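Local coordinates for protein lysozyme (Asticcacaulis excentricus, PDB 6H9D) that probably cleaves peptidoglycan, as the phage-derived muramidase domain of SpmX, a protein linked to cell morphogenesis and stalk synthesis, at residues V72-T77 and R103-G108. Residues are numbered along the deposited sequence; the frame is centred on the assembly and turned at random.
Sequences VHTPLT and RRVNEG
N106, in the last turn of helix 100-106, bonds through its side-chain amide to the loop that follows helix 50-71. N106 OD1 accepts a hydrogen bond from H73 N at 2.8 Å. The bond is nearly straight, 168° at the hydrogen, and the donor is tilted 27° from the carbonyl plane. ND2 of the same amide donates to the carbonyl of L71, so both ends of the group are used and its flip is fixed. The H73 ring plane and the N106 amide plane are 17° apart, with H73 CD2 3.6 Å from N106 ND2. A weak hydrogen bond also crosses the contact, from T74 OG1 to V105 O at 3.3 Å. That carbonyl also accepts G108 N, within the Schellman motif that ends the helix. The methyl CG2 of T74 rests against V105 O and N106 O. Apolar packing completes the contact. V105 CG1, held anti to the backbone nitrogen, is turned onto V72 CG1 at 3.7 Å, and the two side chains cross at about a right angle. L76 CD2 stands farther off, 4.3 Å from V105 CG1. The chemistry implies that one asparagine amide ties two helix C-termini together in the helical part of this phage-lysozyme fold.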
ATOM      1  N   VAL A  72       0.767  -2.920  14.644  1.00 39.17           N
ATOM      2  CA  VAL A  72       0.584  -4.383  14.823  1.00 36.90           C
ATOM      3  C   VAL A  72       1.363  -4.844  16.059  1.00 35.82           C
ATOM      4  O   VAL A  72       2.550  -4.658  16.084  1.00 37.26           O
ATOM      5  CB  VAL A  72       0.955  -5.170  13.554  1.00 37.00           C
ATOM      6  CG1 VAL A  72       0.861  -6.662  13.794  1.00 33.39           C
ATOM      7  CG2 VAL A  72       0.068  -4.769  12.390  1.00 35.96           C
ATOM      8  N   HIS A  73       0.662  -5.447  17.017  1.00 37.75           N
ATOM      9  CA  HIS A  73       1.264  -5.933  18.280  1.00 43.75           C
ATOM     10  C   HIS A  73       1.531  -7.439  18.232  1.00 49.37           C
ATOM     11  O   HIS A  73       2.226  -7.922  19.116  1.00 46.27           O
ATOM     12  CB  HIS A  73       0.344  -5.602  19.448  1.00 43.04           C
ATOM     13  CG  HIS A  73      -0.122  -4.197  19.418  1.00 57.03           C
ATOM     14  ND1 HIS A  73       0.749  -3.151  19.416  1.00 60.95           N
ATOM     15  CD2 HIS A  73      -1.355  -3.672  19.334  1.00 62.86           C
ATOM     16  CE1 HIS A  73       0.077  -2.031  19.354  1.00 69.23           C
ATOM     17  NE2 HIS A  73      -1.213  -2.323  19.304  1.00 73.07           N
ATOM     18  N   THR A  74       0.959  -8.153  17.273  1.00 41.69           N
ATOM     19  CA  THR A  74       1.230  -9.606  17.218  1.00 42.01           C
ATOM     20  C   THR A  74       2.454  -9.835  16.338  1.00 46.87           C
ATOM     21  O   THR A  74       2.759  -8.967  15.526  1.00 42.24           O
ATOM     22  CB  THR A  74       0.038 -10.386  16.661  1.00 44.31           C
ATOM     23  OG1 THR A  74      -0.076 -10.050  15.286  1.00 50.93           O
ATOM     24  CG2 THR A  74      -1.260 -10.089  17.370  1.00 45.00           C
ATOM     25  N   PRO A  75       3.150 -10.979  16.447  1.00 45.28           N
ATOM     26  CA  PRO A  75       4.289 -11.265  15.591  1.00 43.34           C
ATOM     27  C   PRO A  75       3.800 -11.477  14.154  1.00 43.20           C
ATOM     28  O   PRO A  75       2.732 -11.959  13.957  1.00 43.86           O
ATOM     29  CB  PRO A  75       4.862 -12.560  16.157  1.00 51.95           C
ATOM     30  CG  PRO A  75       4.286 -12.628  17.545  1.00 49.91           C
ATOM     31  CD  PRO A  75       2.907 -12.025  17.410  1.00 49.80           C
ATOM     32  N   LEU A  76       4.615 -11.097  13.183  1.00 37.28           N
ATOM     33  CA  LEU A  76       4.199 -11.255  11.778  1.00 37.45           C
ATOM     34  C   LEU A  76       5.268 -12.013  11.009  1.00 35.99           C
ATOM     35  O   LEU A  76       6.424 -11.922  11.364  1.00 36.62           O
ATOM     36  CB  LEU A  76       4.105  -9.871  11.135  1.00 35.81           C
ATOM     37  CG  LEU A  76       3.011  -8.937  11.623  1.00 33.04           C
ATOM     38  CD1 LEU A  76       3.150  -7.606  10.928  1.00 33.05           C
ATOM     39  CD2 LEU A  76       1.643  -9.519  11.362  1.00 35.49           C
ATOM     40  N   THR A  77       4.842 -12.717   9.972  1.00 31.06           N
ATOM     41  CA  THR A  77       5.800 -13.316   9.025  1.00 31.37           C
ATOM     42  C   THR A  77       6.171 -12.216   8.017  1.00 32.90           C
ATOM     43  O   THR A  77       5.432 -11.231   7.903  1.00 31.50           O
ATOM     44  CB  THR A  77       5.198 -14.519   8.292  1.00 29.66           C
ATOM     45  OG1 THR A  77       4.267 -14.061   7.322  1.00 30.79           O
ATOM     46  CG2 THR A  77       4.546 -15.520   9.209  1.00 33.27           C
ATOM     47  N   ARG A 103      -7.667  -4.961  13.445  1.00 36.52           N
ATOM     48  CA  ARG A 103      -8.246  -5.526  14.660  1.00 43.43           C
ATOM     49  C   ARG A 103      -8.072  -7.040  14.683  1.00 36.52           C
ATOM     50  O   ARG A 103      -7.625  -7.615  15.675  1.00 36.61           O
ATOM     51  CB  ARG A 103      -9.729  -5.163  14.766  1.00 46.82           C
ATOM     52  CG  ARG A 103     -10.026  -4.053  15.760  1.00 59.35           C
ATOM     53  CD  ARG A 103     -11.499  -3.675  15.743  1.00 58.05           C
ATOM     54  NE  ARG A 103     -11.708  -2.315  15.255  1.00 64.62           N
ATOM     55  CZ  ARG A 103     -12.411  -2.010  14.169  1.00 62.64           C
ATOM     56  NH1 ARG A 103     -12.977  -2.972  13.452  1.00 67.25           N
ATOM     57  NH2 ARG A 103     -12.550  -0.745  13.800  1.00 70.22           N
ATOM     58  N   ARG A 104      -8.434  -7.671  13.572  1.00 36.49           N
ATOM     59  CA  ARG A 104      -8.332  -9.113  13.410  1.00 35.71           C
ATOM     60  C   ARG A 104      -6.881  -9.543  13.544  1.00 33.63           C
ATOM     61  O   ARG A 104      -6.566 -10.478  14.278  1.00 35.94           O
ATOM     62  CB  ARG A 104      -8.885  -9.540  12.049  1.00 34.19           C
ATOM     63  CG  ARG A 104     -10.394  -9.722  12.019  1.00 38.71           C
ATOM     64  CD  ARG A 104     -11.016  -9.402  13.368  1.00 41.69           C
ATOM     65  NE  ARG A 104     -12.251  -8.635  13.233  1.00 56.14           N
ATOM     66  CZ  ARG A 104     -12.722  -7.808  14.161  1.00 49.75           C
ATOM     67  NH1 ARG A 104     -12.062  -7.639  15.298  1.00 46.85           N
ATOM     68  NH2 ARG A 104     -13.854  -7.150  13.952  1.00 49.36           N
ATOM     69  N   VAL A 105      -5.996  -8.854  12.831  1.00 31.88           N
ATOM     70  CA  VAL A 105      -4.572  -9.177  12.899  1.00 30.41           C
ATOM     71  C   VAL A 105      -4.115  -9.172  14.358  1.00 32.12           C
ATOM     72  O   VAL A 105      -3.379 -10.061  14.786  1.00 37.01           O
ATOM     73  CB  VAL A 105      -3.721  -8.205  12.066  1.00 30.08           C
ATOM     74  CG1 VAL A 105      -2.258  -8.244  12.477  1.00 35.30           C
ATOM     75  CG2 VAL A 105      -3.872  -8.488  10.592  1.00 33.22           C
ATOM     76  N   ASN A 106      -4.535  -8.150  15.110  1.00 42.57           N
ATOM     77  CA  ASN A 106      -4.087  -7.990  16.490  1.00 41.05           C
ATOM     78  C   ASN A 106      -4.751  -9.044  17.393  1.00 38.09           C
ATOM     79  O   ASN A 106      -4.285  -9.289  18.479  1.00 34.96           O
ATOM     80  CB  ASN A 106      -4.298  -6.566  17.004  1.00 40.66           C
ATOM     81  CG  ASN A 106      -3.158  -5.648  16.617  1.00 45.81           C
ATOM     82  OD1 ASN A 106      -2.040  -6.110  16.402  1.00 37.07           O
ATOM     83  ND2 ASN A 106      -3.425  -4.359  16.514  1.00 38.26           N
ATOM     84  N   GLU A 107      -5.844  -9.650  16.936  1.00 35.40           N
ATOM     85  CA  GLU A 107      -6.519 -10.713  17.687  1.00 41.23           C
ATOM     86  C   GLU A 107      -5.935 -12.092  17.333  1.00 45.16           C
ATOM     87  O   GLU A 107      -6.409 -13.107  17.862  1.00 39.06           O
ATOM     88  CB  GLU A 107      -8.018 -10.724  17.363  1.00 44.03           C
ATOM     89  CG  GLU A 107      -8.772  -9.555  17.956  1.00 45.67           C
ATOM     90  CD  GLU A 107     -10.149  -9.335  17.356  1.00 49.87           C
ATOM     91  OE1 GLU A 107     -10.575 -10.129  16.489  1.00 48.67           O
ATOM     92  OE2 GLU A 107     -10.783  -8.358  17.741  1.00 55.29           O
ATOM     93  N   GLY A 108      -4.964 -12.136  16.411  1.00 42.56           N
ATOM     94  CA  GLY A 108      -4.369 -13.407  15.950  1.00 36.90           C
ATOM     95  C   GLY A 108      -5.300 -14.190  15.025  1.00 43.14           C
ATOM     96  O   GLY A 108      -5.162 -15.390  14.844  1.00 38.89           O
TER